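Local coordinates for glycosyl hydrolase, family 38 (Enterococcus faecalis, PDB 5KBP), which probably hydrolyses alpha-mannosidic bonds, as an alpha-mannosidase of glycoside hydrolase family 38, at residues E442-A447 with E468-G473; K497-A500 with W504-F507; K83-P88 with H260-D265; L35-L40 with Q66-K71. All coordinates share one frame; numbering follows the deposited sequence.

Interaction 1: residues E442-A447 with E468-G473; sequences ELKQKA and EDVRFG
Leu443 and Lys444 rest on Val470, while on the other side of the same strand two flat groups meet: the Arg471 guanidinium carries the carboxylate of Asp469 at its edge and in its plane. Arg471 NH1 lies 2.8 Å from Asp469 OD2, which it meets on the anti side, 15° out of the carboxylate plane. Glu423 gives the same NH1 a second salt bridge, and Tyr489 adds a cation-pi contact, so three residues engage the arginine. The contact itself is helix-on-sheet packing: the last turn of helix 436-445 lies against strand 463-475, an outer strand of an antiparallel sheet that also holds 483-499 and 416-430. Val470 is directed at the helix, its neighbours Asp469 and Arg471 away from it. The two methyls of Val470 press on Leu443, CG1 on its CB and CG2 on its carbonyl. The CG1 branch, anti to the backbone N (chi1 175°), sits 3.7 Å from Leu443 CB, and CG2 lies 3.9 Å from Leu443 O. Buried Leu443 also leans on Leu429 of strand 416-430, so the helix touches both outer strands. Lys444 is exposed and crosses Val470 at an angle; a bend at chi2 (96°) lays its CD 4.2 Å from Val470 CB. Glu622 of the second subunit packs on this lysine. A water links the two segments by two weak bonds, accepting from Lys444 NZ at 3.3 Å and from Val470 N at 3.4 Å.

Interaction 2: residues K497-A500 with W504-F507; sequences KEMA and WDSF
The methyl end of Met499 reaches Asp505 and the backbone before it: CE lies 3.5 Å from Asp505 OD2, 3.7 Å from Asp505 N and 3.7 Å from Trp504 CA. The carboxylate comes from the opposite direction and lies along the thioether, with OD2 also 3.8 Å from Met499 CG. These are van der Waals contacts, with no hydrogen bond between the two segments. Full extension makes the reach possible: Met499 has CG anti to its backbone N (chi1 -173°) and stays straight through SD. Behind it the chain turns a corner at Glu498, whose positive phi of 56° belongs to a G1 beta bulge in which Glu498 and Met499 both face Lys416. The corner takes the chain out of the three-stranded antiparallel sheet containing 483-499 and into the sheet of strand 503-511, so Met499 bridges the two ends of the connection. Farther out, Phe803 packs on Met499, and Asn410 ND2 makes weak bonds to the carbonyls of Met499 and Ala500. Asp505 is set by backbone pairing with Leu408 on strand 404-410. Trp504 directs its CB away from the methionine, and its NE1 is bonded to the carbonyl oxygen of Ala816.

Interaction 3: residues K83-P88 with H260-D265; sequences KLKIGP and HSNFDD
Lys85 lays the end of its side chain across the amide of Asn262 and stretches on toward Asp264. Its CE packs 3.7 Å from Asn262 CG and 3.8 Å from Asn262 CB, a van der Waals contact with the amide carbon and CB, not a hydrogen bond. The ammonium goes farther: Lys85 NZ stands 3.7 Å from Asp264 OD2, a long salt bridge without a hydrogen bond. A bend at chi2 (-69°) swings the lysine along this course from strand 84-85, which runs parallel to strand 52-53 in the N-terminal domain of the family. Asn262 is the N-cap of helix 263-270. Its OD1 accepts from Asp265 N at 3.0 Å, with the donor 36° above the carbonyl plane; chi1 of 51° puts CG between the backbone N and the carbonyl carbon, from where OD1 reaches that N-H. The other end of the amide is engaged too: ND2 donates to Asn50 OD1, and more weakly to Asp265 OD2 at 3.2 Å, which probably fixes the amide's rotation. The nearby carboxylates of Asp264 and Asp265 probably favour the lysine's charge here.

Interaction 4: residues L35-L40 with Q66-K71; sequences LVDNVL and QVRPEK. With SO4 (sulfate ion), chain C.
Asp37 OD1 is gripped twice, by Arg68 NH1 at 2.9 Å and by the hydroxyl of Tyr64 from helix 59-65. The arginine bond is a salt bridge whose hydrogen bond is weak, bent to 145°; NH1 also lies 3.2 Å from the second oxygen, Asp37 OD2. The carboxylate stands nearly upright to the guanidinium, their planes 84° apart, yet its CG lies in the guanidinium plane at the edge. The pair ties the middle of helix 25-45 to the loop between helices 59-65 and 72-80 in the N-terminal domain. Arg68 bends at chi3 (66°), which turns the head group so that one edge faces Asp37 and another faces a sulfate. Arg68 NH2 donates to sulfate O2 at 3.0 Å along a fairly straight path and more weakly to O1 at 3.2 Å. Lys71, at the N-cap position of helix 72-80, curls round to the same anion, its NZ 3.0 Å from sulfate O1. On the way its CG passes 3.9 Å above one face of the guanidinium, offset toward the rim. Arg68 NE makes a salt bridge to Asp338 of the second subunit, and Tyr342 of that subunit packs on Gln66 and Val67 of the loop. The sulfate is probably from the crystallisation liquor. In this crystal every nitrogen of Arg68 thus has an anionic partner, which probably fixes the guanidinium's rotation; the protein's own partners, Asp37 and Asp338 of the second subunit, make this arginine a link between helix, loop and dimer partner.

Overall arrangement
The contacts follow one another along the chain in the order 4, 3, 1, 2 and form two distant pairs. Interactions 3 and 4 lie in the N-terminal family 38 domain, centres 18 Å apart, and touch where Leu84 CD1 packs 4.0 Å from Val39 CG1. Interactions 1 and 2 belong to the first C-terminal family region; their centres are 30 Å apart and their nearest atoms about 17 Å, but they share a sheet through the neighbouring strands 463-475 and 483-499. Interactions 1 and 3, centres 65 Å apart, fall on opposite sides of the chain's centre. Both interaction 1 and interaction 4 meet the second subunit, so the dimer engages both domains.

Interaction 1: residues E442-A447 with E468-G473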
loop_
_atom_site.group_PDB
_atom_site.type_symbol
_atom_site.label_atom_id
_atom_site.label_comp_id
_atom_site.label_asym_id
_atom_site.label_seq_id
_atom_site.Cartn_x
_atom_site.Cartn_y
_atom_site.Cartn_z
ATOM N N GLU A 442 -12.616 -37.915 -5.642
ATOM C CA GLU A 442 -13.290 -38.875 -4.774
ATOM C C GLU A 442 -14.432 -38.215 -4.013
ATOM O O GLU A 442 -15.534 -38.770 -3.925
ATOM C CB GLU A 442 -12.290 -39.503 -3.803
ATOM C CG GLU A 442 -12.919 -40.408 -2.759
ATOM C CD GLU A 442 -11.894 -41.019 -1.827
ATOM O OE1 GLU A 442 -10.750 -41.252 -2.270
ATOM O OE2 GLU A 442 -12.230 -41.261 -0.649
ATOM N N LEU A 443 -14.187 -37.027 -3.454
ATOM C CA LEU A 443 -15.249 -36.291 -2.778
ATOM C C LEU A 443 -16.284 -35.767 -3.764
ATOM O O LEU A 443 -17.473 -35.693 -3.433
ATOM C CB LEU A 443 -14.658 -35.133 -1.972
ATOM C CG LEU A 443 -13.714 -35.502 -0.827
ATOM C CD1 LEU A 443 -13.180 -34.251 -0.144
ATOM C CD2 LEU A 443 -14.417 -36.403 0.174
ATOM N N LYS A 444 -15.853 -35.401 -4.974
ATOM C CA LYS A 444 -16.787 -34.891 -5.973
ATOM C C LYS A 444 -17.777 -35.967 -6.401
ATOM O O LYS A 444 -18.949 -35.674 -6.664
ATOM C CB LYS A 444 -16.015 -34.361 -7.182
ATOM C CG LYS A 444 -16.765 -33.338 -8.022
ATOM C CD LYS A 444 -16.396 -31.920 -7.612
ATOM C CE LYS A 444 -16.927 -30.899 -8.605
ATOM N NZ LYS A 444 -16.462 -29.520 -8.284
ATOM N N GLN A 445 -17.325 -37.218 -6.469
ATOM C CA GLN A 445 -18.162 -38.331 -6.892
ATOM C C GLN A 445 -18.936 -38.971 -5.748
ATOM O O GLN A 445 -19.854 -39.754 -6.007
ATOM C CB GLN A 445 -17.307 -39.399 -7.582
ATOM C CG GLN A 445 -16.615 -38.921 -8.846
ATOM C CD GLN A 445 -15.466 -39.824 -9.254
ATOM O OE1 GLN A 445 -15.235 -40.867 -8.642
ATOM N NE2 GLN A 445 -14.736 -39.423 -10.287
ATOM N N LYS A 446 -18.590 -38.666 -4.499
ATOM C CA LYS A 446 -19.285 -39.265 -3.369
ATOM C C LYS A 446 -20.665 -38.639 -3.210
ATOM O O LYS A 446 -20.806 -37.413 -3.220
ATOM C CB LYS A 446 -18.471 -39.091 -2.088
ATOM C CG LYS A 446 -18.998 -39.895 -0.909
ATOM C CD LYS A 446 -18.092 -39.763 0.305
ATOM C CE LYS A 446 -18.568 -40.648 1.448
ATOM N NZ LYS A 446 -17.676 -40.558 2.638
ATOM N N ALA A 447 -21.681 -39.486 -3.068
ATOM C CA ALA A 447 -23.047 -39.001 -2.926
ATOM C C ALA A 447 -23.202 -38.206 -1.635
ATOM O O ALA A 447 -22.528 -38.462 -0.634
ATOM C CB ALA A 447 -24.032 -40.169 -2.946
ATOM N N GLU A 468 -23.508 -27.535 -2.229
ATOM C CA GLU A 468 -22.348 -28.283 -1.774
ATOM C C GLU A 468 -21.124 -27.823 -2.553
ATOM O O GLU A 468 -21.235 -27.251 -3.642
ATOM C CB GLU A 468 -22.543 -29.795 -1.946
ATOM C CG GLU A 468 -22.267 -30.301 -3.354
ATOM C CD GLU A 468 -22.419 -31.804 -3.474
ATOM O OE1 GLU A 468 -23.304 -32.368 -2.798
ATOM O OE2 GLU A 468 -21.647 -32.423 -4.238
ATOM N N ASP A 469 -19.947 -28.077 -1.988
ATOM C CA ASP A 469 -18.710 -27.645 -2.620
ATOM C C ASP A 469 -17.573 -28.561 -2.195
ATOM O O ASP A 469 -17.465 -28.925 -1.021
ATOM C CB ASP A 469 -18.380 -26.192 -2.262
ATOM C CG ASP A 469 -17.408 -25.558 -3.238
ATOM O OD1 ASP A 469 -17.392 -25.974 -4.415
ATOM O OD2 ASP A 469 -16.662 -24.641 -2.831
ATOM N N VAL A 470 -16.734 -28.929 -3.159
ATOM C CA VAL A 470 -15.519 -29.694 -2.913
ATOM C C VAL A 470 -14.345 -28.848 -3.382
ATOM O O VAL A 470 -14.228 -28.553 -4.579
ATOM C CB VAL A 470 -15.536 -31.053 -3.629
ATOM C CG1 VAL A 470 -14.206 -31.765 -3.438
ATOM C CG2 VAL A 470 -16.686 -31.909 -3.123
ATOM N N ARG A 471 -13.483 -28.456 -2.448
ATOM C CA ARG A 471 -12.360 -27.592 -2.769
ATOM C C ARG A 471 -11.193 -27.918 -1.848
ATOM O O ARG A 471 -11.324 -28.667 -0.877
ATOM C CB ARG A 471 -12.736 -26.112 -2.640
ATOM C CG ARG A 471 -13.072 -25.695 -1.219
ATOM C CD ARG A 471 -13.329 -24.205 -1.110
ATOM N NE ARG A 471 -13.725 -23.831 0.244
ATOM C CZ ARG A 471 -14.986 -23.767 0.659
ATOM N NH1 ARG A 471 -15.973 -24.049 -0.179
ATOM N NH2 ARG A 471 -15.261 -23.421 1.910
ATOM N N PHE A 472 -10.044 -27.335 -2.169
ATOM C CA PHE A 472 -8.859 -27.453 -1.338
ATOM C C PHE A 472 -8.978 -26.548 -0.117
ATOM O O PHE A 472 -9.620 -25.494 -0.157
ATOM C CB PHE A 472 -7.611 -27.104 -2.153
ATOM C CG PHE A 472 -6.445 -26.639 -1.326
ATOM C CD1 PHE A 472 -5.619 -27.553 -0.693
ATOM C CD2 PHE A 472 -6.165 -25.288 -1.198
ATOM C CE1 PHE A 472 -4.544 -27.126 0.064
ATOM C CE2 PHE A 472 -5.093 -24.856 -0.441
ATOM C CZ PHE A 472 -4.281 -25.776 0.189
ATOM N N GLY A 473 -8.362 -26.982 0.981
ATOM C CA GLY A 473 -8.343 -26.204 2.205
ATOM C C GLY A 473 -7.171 -26.625 3.061
ATOM O O GLY A 473 -6.546 -27.664 2.835
HETATM O O HOH W 1 -18.754 -29.468 -5.894
#

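Interaction 2: residues K497-A500 with W504-F507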
loop_
_atom_site.group_PDB
_atom_site.type_symbol
_atom_site.label_atom_id
_atom_site.label_comp_id
_atom_site.label_asym_id
_atom_site.label_seq_id
_atom_site.Cartn_x
_atom_site.Cartn_y
_atom_site.Cartn_z
ATOM N N LYS A 497 -34.689 -15.689 14.246
ATOM C CA LYS A 497 -35.746 -14.739 14.576
ATOM C C LYS A 497 -35.469 -14.132 15.946
ATOM O O LYS A 497 -35.578 -14.819 16.968
ATOM C CB LYS A 497 -37.112 -15.423 14.547
ATOM C CG LYS A 497 -38.282 -14.511 14.873
ATOM C CD LYS A 497 -39.596 -15.275 14.815
ATOM C CE LYS A 497 -40.778 -14.390 15.176
ATOM N NZ LYS A 497 -42.062 -15.144 15.126
ATOM N N GLU A 498 -35.115 -12.844 15.959
ATOM C CA GLU A 498 -34.951 -12.065 17.189
ATOM C C GLU A 498 -33.947 -12.713 18.143
ATOM O O GLU A 498 -34.242 -12.972 19.313
ATOM C CB GLU A 498 -36.298 -11.843 17.883
ATOM C CG GLU A 498 -37.282 -11.016 17.075
ATOM C CD GLU A 498 -38.527 -10.656 17.860
ATOM O OE1 GLU A 498 -39.181 -9.653 17.510
ATOM O OE2 GLU A 498 -38.848 -11.372 18.832
ATOM N N MET A 499 -32.747 -12.974 17.634
ATOM C CA MET A 499 -31.690 -13.517 18.474
ATOM C C MET A 499 -31.239 -12.471 19.485
ATOM O O MET A 499 -31.136 -11.282 19.170
ATOM C CB MET A 499 -30.513 -13.979 17.618
ATOM C CG MET A 499 -29.426 -14.704 18.393
ATOM S SD MET A 499 -28.129 -15.355 17.323
ATOM C CE MET A 499 -26.998 -16.028 18.538
ATOM N N ALA A 500 -30.975 -12.919 20.710
ATOM C CA ALA A 500 -30.670 -12.002 21.796
ATOM C C ALA A 500 -29.364 -11.256 21.523
ATOM O O ALA A 500 -28.457 -11.789 20.879
ATOM C CB ALA A 500 -30.573 -12.756 23.120
ATOM N N TRP A 504 -24.751 -16.373 21.909
ATOM C CA TRP A 504 -24.434 -17.367 20.894
ATOM C C TRP A 504 -25.345 -18.573 21.049
ATOM O O TRP A 504 -25.711 -18.950 22.166
ATOM C CB TRP A 504 -22.958 -17.801 20.947
ATOM C CG TRP A 504 -22.534 -18.525 22.194
ATOM C CD1 TRP A 504 -22.815 -19.819 22.528
ATOM C CD2 TRP A 504 -21.716 -18.007 23.251
ATOM N NE1 TRP A 504 -22.242 -20.131 23.737
ATOM C CE2 TRP A 504 -21.560 -19.036 24.201
ATOM C CE3 TRP A 504 -21.111 -16.770 23.491
ATOM C CZ2 TRP A 504 -20.822 -18.866 25.371
ATOM C CZ3 TRP A 504 -20.379 -16.604 24.654
ATOM C CH2 TRP A 504 -20.241 -17.646 25.579
ATOM N N ASP A 505 -25.715 -19.164 19.918
ATOM C CA ASP A 505 -26.534 -20.365 19.875
ATOM C C ASP A 505 -25.799 -21.447 19.099
ATOM O O ASP A 505 -25.221 -21.180 18.040
ATOM C CB ASP A 505 -27.899 -20.087 19.232
ATOM C CG ASP A 505 -28.801 -19.246 20.116
ATOM O OD1 ASP A 505 -28.904 -19.548 21.325
ATOM O OD2 ASP A 505 -29.405 -18.281 19.603
ATOM N N SER A 506 -25.818 -22.664 19.630
ATOM C CA SER A 506 -25.129 -23.792 19.024
ATOM C C SER A 506 -26.125 -24.704 18.321
ATOM O O SER A 506 -27.221 -24.956 18.830
ATOM C CB SER A 506 -24.347 -24.582 20.074
ATOM O OG SER A 506 -23.362 -23.770 20.690
ATOM N N PHE A 507 -25.740 -25.187 17.145
ATOM C CA PHE A 507 -26.530 -26.132 16.369
ATOM C C PHE A 507 -25.606 -27.232 15.862
ATOM O O PHE A 507 -24.388 -27.183 16.051
ATOM C CB PHE A 507 -27.252 -25.432 15.210
ATOM C CG PHE A 507 -28.145 -24.303 15.644
ATOM C CD1 PHE A 507 -29.457 -24.543 16.015
ATOM C CD2 PHE A 507 -27.671 -23.003 15.679
ATOM C CE1 PHE A 507 -30.280 -23.508 16.414
ATOM C CE2 PHE A 507 -28.489 -21.962 16.077
ATOM C CZ PHE A 507 -29.796 -22.215 16.445
#

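Interaction 3: residues K83-P88 with H260-D265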
loop_
_atom_site.group_PDB
_atom_site.type_symbol
_atom_site.label_atom_id
_atom_site.label_comp_id
_atom_site.label_asym_id
_atom_site.label_seq_id
_atom_site.Cartn_x
_atom_site.Cartn_y
_atom_site.Cartn_z
ATOM N N LYS A 83 8.140 22.653 25.144
ATOM C CA LYS A 83 8.378 23.428 23.936
ATOM C C LYS A 83 7.858 22.755 22.674
ATOM O O LYS A 83 7.735 23.422 21.642
ATOM C CB LYS A 83 9.875 23.721 23.779
ATOM C CG LYS A 83 10.438 24.594 24.889
ATOM C CD LYS A 83 11.794 25.170 24.520
ATOM C CE LYS A 83 12.207 26.253 25.502
ATOM N NZ LYS A 83 11.208 27.356 25.540
ATOM N N LEU A 84 7.551 21.462 22.728
ATOM C CA LEU A 84 6.872 20.765 21.642
ATOM C C LEU A 84 5.495 20.363 22.156
ATOM O O LEU A 84 5.371 19.417 22.943
ATOM C CB LEU A 84 7.675 19.556 21.167
ATOM C CG LEU A 84 7.323 19.041 19.768
ATOM C CD1 LEU A 84 7.397 20.175 18.760
ATOM C CD2 LEU A 84 8.247 17.904 19.363
ATOM N N LYS A 85 4.469 21.093 21.727
ATOM C CA LYS A 85 3.105 20.884 22.195
ATOM C C LYS A 85 2.428 19.835 21.320
ATOM O O LYS A 85 2.286 20.031 20.108
ATOM C CB LYS A 85 2.330 22.200 22.168
ATOM C CG LYS A 85 2.973 23.327 22.969
ATOM C CD LYS A 85 2.910 23.057 24.465
ATOM C CE LYS A 85 3.295 24.295 25.262
ATOM N NZ LYS A 85 3.193 24.069 26.731
ATOM N N ILE A 86 2.002 18.730 21.934
ATOM C CA ILE A 86 1.502 17.573 21.205
ATOM C C ILE A 86 0.071 17.270 21.632
ATOM O O ILE A 86 -0.386 17.664 22.709
ATOM C CB ILE A 86 2.396 16.335 21.419
ATOM C CG1 ILE A 86 2.363 15.908 22.888
ATOM C CG2 ILE A 86 3.823 16.629 20.983
ATOM C CD1 ILE A 86 3.033 14.582 23.157
ATOM N N GLY A 87 -0.638 16.549 20.765
ATOM C CA GLY A 87 -1.966 16.073 21.068
ATOM C C GLY A 87 -3.024 17.150 20.955
ATOM O O GLY A 87 -2.763 18.262 20.489
ATOM N N PRO A 88 -4.248 16.848 21.418
ATOM C CA PRO A 88 -4.588 15.610 22.128
ATOM C C PRO A 88 -5.051 14.458 21.238
ATOM O O PRO A 88 -5.401 13.401 21.761
ATOM C CB PRO A 88 -5.728 16.055 23.039
ATOM C CG PRO A 88 -6.441 17.095 22.224
ATOM C CD PRO A 88 -5.389 17.779 21.371
ATOM N N HIS A 260 5.476 35.409 22.408
ATOM C CA HIS A 260 5.516 34.066 21.848
ATOM C C HIS A 260 4.922 33.108 22.873
ATOM O O HIS A 260 5.469 32.946 23.969
ATOM C CB HIS A 260 6.946 33.667 21.493
ATOM C CG HIS A 260 7.032 32.621 20.423
ATOM N ND1 HIS A 260 7.994 31.635 20.418
ATOM C CD2 HIS A 260 6.273 32.414 19.320
ATOM C CE1 HIS A 260 7.822 30.861 19.361
ATOM N NE2 HIS A 260 6.786 31.312 18.678
ATOM N N SER A 261 3.788 32.496 22.535
ATOM C CA SER A 261 3.034 31.749 23.534
ATOM C C SER A 261 2.560 30.398 23.013
ATOM O O SER A 261 3.179 29.808 22.122
ATOM C CB SER A 261 1.839 32.578 24.011
ATOM O OG SER A 261 1.268 32.032 25.188
ATOM N N ASN A 262 1.459 29.906 23.573
ATOM C CA ASN A 262 0.934 28.588 23.246
ATOM C C ASN A 262 -0.532 28.548 23.651
ATOM O O ASN A 262 -1.025 29.427 24.361
ATOM C CB ASN A 262 1.733 27.481 23.941
ATOM C CG ASN A 262 1.896 27.728 25.427
ATOM O OD1 ASN A 262 0.984 27.470 26.212
ATOM N ND2 ASN A 262 3.063 28.225 25.822
ATOM N N PHE A 263 -1.225 27.503 23.192
ATOM C CA PHE A 263 -2.663 27.416 23.422
ATOM C C PHE A 263 -3.004 27.247 24.898
ATOM O O PHE A 263 -4.051 27.729 25.344
ATOM C CB PHE A 263 -3.259 26.272 22.605
ATOM C CG PHE A 263 -3.563 26.642 21.188
ATOM C CD1 PHE A 263 -4.530 27.592 20.906
ATOM C CD2 PHE A 263 -2.891 26.042 20.136
ATOM C CE1 PHE A 263 -4.820 27.941 19.604
ATOM C CE2 PHE A 263 -3.177 26.385 18.830
ATOM C CZ PHE A 263 -4.143 27.336 18.565
ATOM N N ASP A 264 -2.147 26.575 25.668
ATOM C CA ASP A 264 -2.414 26.403 27.094
ATOM C C ASP A 264 -2.420 27.743 27.820
ATOM O O ASP A 264 -3.313 28.021 28.629
ATOM C CB ASP A 264 -1.382 25.461 27.710
ATOM C CG ASP A 264 -1.521 24.041 27.210
ATOM O OD1 ASP A 264 -2.669 23.564 27.094
ATOM O OD2 ASP A 264 -0.484 23.405 26.927
ATOM N N ASP A 265 -1.424 28.588 27.543
ATOM C CA ASP A 265 -1.351 29.889 28.202
ATOM C C ASP A 265 -2.437 30.834 27.702
ATOM O O ASP A 265 -3.017 31.590 28.491
ATOM C CB ASP A 265 0.031 30.508 27.994
ATOM C CG ASP A 265 1.113 29.792 28.775
ATOM O OD1 ASP A 265 0.771 29.058 29.725
ATOM O OD2 ASP A 265 2.306 29.969 28.445
#

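Interaction 4: residues L35-L40 with Q66-K71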
loop_
_atom_site.group_PDB
_atom_site.type_symbol
_atom_site.label_atom_id
_atom_site.label_comp_id
_atom_site.label_asym_id
_atom_site.label_seq_id
_atom_site.Cartn_x
_atom_site.Cartn_y
_atom_site.Cartn_z
ATOM N N LEU A 35 10.700 19.901 8.522
ATOM C CA LEU A 35 10.018 20.797 9.450
ATOM C C LEU A 35 10.405 20.495 10.893
ATOM O O LEU A 35 10.800 21.396 11.643
ATOM C CB LEU A 35 8.505 20.688 9.267
ATOM C CG LEU A 35 7.656 21.420 10.309
ATOM C CD1 LEU A 35 7.856 22.921 10.212
ATOM C CD2 LEU A 35 6.189 21.064 10.155
ATOM N N VAL A 36 10.300 19.226 11.300
ATOM C CA VAL A 36 10.601 18.865 12.682
ATOM C C VAL A 36 12.083 19.057 12.986
ATOM O O VAL A 36 12.447 19.435 14.106
ATOM C CB VAL A 36 10.140 17.423 12.965
ATOM C CG1 VAL A 36 10.508 17.003 14.384
ATOM C CG2 VAL A 36 8.639 17.298 12.744
ATOM N N ASP A 37 12.958 18.811 12.007
ATOM C CA ASP A 37 14.378 19.090 12.208
ATOM C C ASP A 37 14.607 20.559 12.539
ATOM O O ASP A 37 15.410 20.887 13.421
ATOM C CB ASP A 37 15.184 18.698 10.969
ATOM C CG ASP A 37 15.369 17.201 10.837
ATOM O OD1 ASP A 37 15.182 16.484 11.842
ATOM O OD2 ASP A 37 15.715 16.743 9.728
ATOM N N ASN A 38 13.905 21.457 11.846
ATOM C CA ASN A 38 14.075 22.885 12.083
ATOM C C ASN A 38 13.402 23.341 13.372
ATOM O O ASN A 38 13.897 24.265 14.027
ATOM C CB ASN A 38 13.534 23.681 10.893
ATOM C CG ASN A 38 14.384 23.513 9.647
ATOM O OD1 ASN A 38 15.603 23.360 9.730
ATOM N ND2 ASN A 38 13.743 23.536 8.484
ATOM N N VAL A 39 12.283 22.719 13.751
ATOM C CA VAL A 39 11.636 23.075 15.010
ATOM C C VAL A 39 12.512 22.676 16.190
ATOM O O VAL A 39 12.703 23.457 17.131
ATOM C CB VAL A 39 10.238 22.435 15.097
ATOM C CG1 VAL A 39 9.653 22.627 16.488
ATOM C CG2 VAL A 39 9.321 23.036 14.049
ATOM N N LEU A 40 13.060 21.458 16.159
ATOM C CA LEU A 40 13.995 21.041 17.199
ATOM C C LEU A 40 15.237 21.921 17.218
ATOM O O LEU A 40 15.816 22.153 18.285
ATOM C CB LEU A 40 14.383 19.576 17.001
ATOM C CG LEU A 40 13.251 18.553 17.124
ATOM C CD1 LEU A 40 13.768 17.137 16.913
ATOM C CD2 LEU A 40 12.567 18.682 18.472
ATOM N N GLN A 66 10.173 7.280 12.630
ATOM C CA GLN A 66 10.378 6.113 11.781
ATOM C C GLN A 66 11.423 6.369 10.703
ATOM O O GLN A 66 11.974 5.411 10.151
ATOM C CB GLN A 66 9.056 5.660 11.151
ATOM C CG GLN A 66 8.514 6.559 10.056
ATOM C CD GLN A 66 7.459 5.861 9.220
ATOM O OE1 GLN A 66 7.432 4.632 9.136
ATOM N NE2 GLN A 66 6.582 6.639 8.601
ATOM N N VAL A 67 11.709 7.635 10.403
ATOM C CA VAL A 67 12.804 7.981 9.499
ATOM C C VAL A 67 14.075 8.317 10.267
ATOM O O VAL A 67 15.176 7.962 9.837
ATOM C CB VAL A 67 12.386 9.144 8.578
ATOM C CG1 VAL A 67 13.497 9.460 7.588
ATOM C CG2 VAL A 67 11.114 8.800 7.842
ATOM N N ARG A 68 13.951 8.998 11.409
ATOM C CA ARG A 68 15.090 9.402 12.231
ATOM C C ARG A 68 14.921 8.841 13.641
ATOM O O ARG A 68 14.619 9.584 14.585
ATOM C CB ARG A 68 15.230 10.922 12.275
ATOM C CG ARG A 68 15.136 11.602 10.922
ATOM C CD ARG A 68 15.842 12.942 10.953
ATOM N NE ARG A 68 17.280 12.773 11.135
ATOM C CZ ARG A 68 18.126 13.765 11.385
ATOM N NH1 ARG A 68 17.682 15.010 11.489
ATOM N NH2 ARG A 68 19.418 13.512 11.533
ATOM N N PRO A 69 15.128 7.533 13.820
ATOM C CA PRO A 69 14.903 6.940 15.148
ATOM C C PRO A 69 15.904 7.395 16.195
ATOM O O PRO A 69 15.565 7.416 17.384
ATOM C CB PRO A 69 15.009 5.433 14.880
ATOM C CG PRO A 69 15.888 5.333 13.683
ATOM C CD PRO A 69 15.574 6.534 12.836
ATOM N N GLU A 70 17.120 7.766 15.795
ATOM C CA GLU A 70 18.122 8.198 16.763
ATOM C C GLU A 70 17.866 9.600 17.301
ATOM O O GLU A 70 18.651 10.078 18.126
ATOM C CB GLU A 70 19.517 8.122 16.139
ATOM C CG GLU A 70 19.995 6.698 15.893
ATOM C CD GLU A 70 21.386 6.639 15.295
ATOM O OE1 GLU A 70 21.734 5.595 14.705
ATOM O OE2 GLU A 70 22.130 7.635 15.412
ATOM N N LYS A 71 16.799 10.264 16.859
ATOM C CA LYS A 71 16.406 11.566 17.378
ATOM C C LYS A 71 15.332 11.463 18.453
ATOM O O LYS A 71 14.771 12.488 18.853
ATOM C CB LYS A 71 15.910 12.462 16.239
ATOM C CG LYS A 71 16.871 12.583 15.067
ATOM C CD LYS A 71 18.120 13.366 15.438
ATOM C CE LYS A 71 17.798 14.826 15.711
ATOM N NZ LYS A 71 19.028 15.619 15.988
HETATM S S SO4 C . 21.267 16.278 12.812
HETATM O O1 SO4 C . 21.064 15.191 13.765
HETATM O O2 SO4 C . 21.418 15.730 11.468
HETATM O O3 SO4 C . 22.473 17.017 13.172
HETATM O O4 SO4 C . 20.117 17.178 12.847
#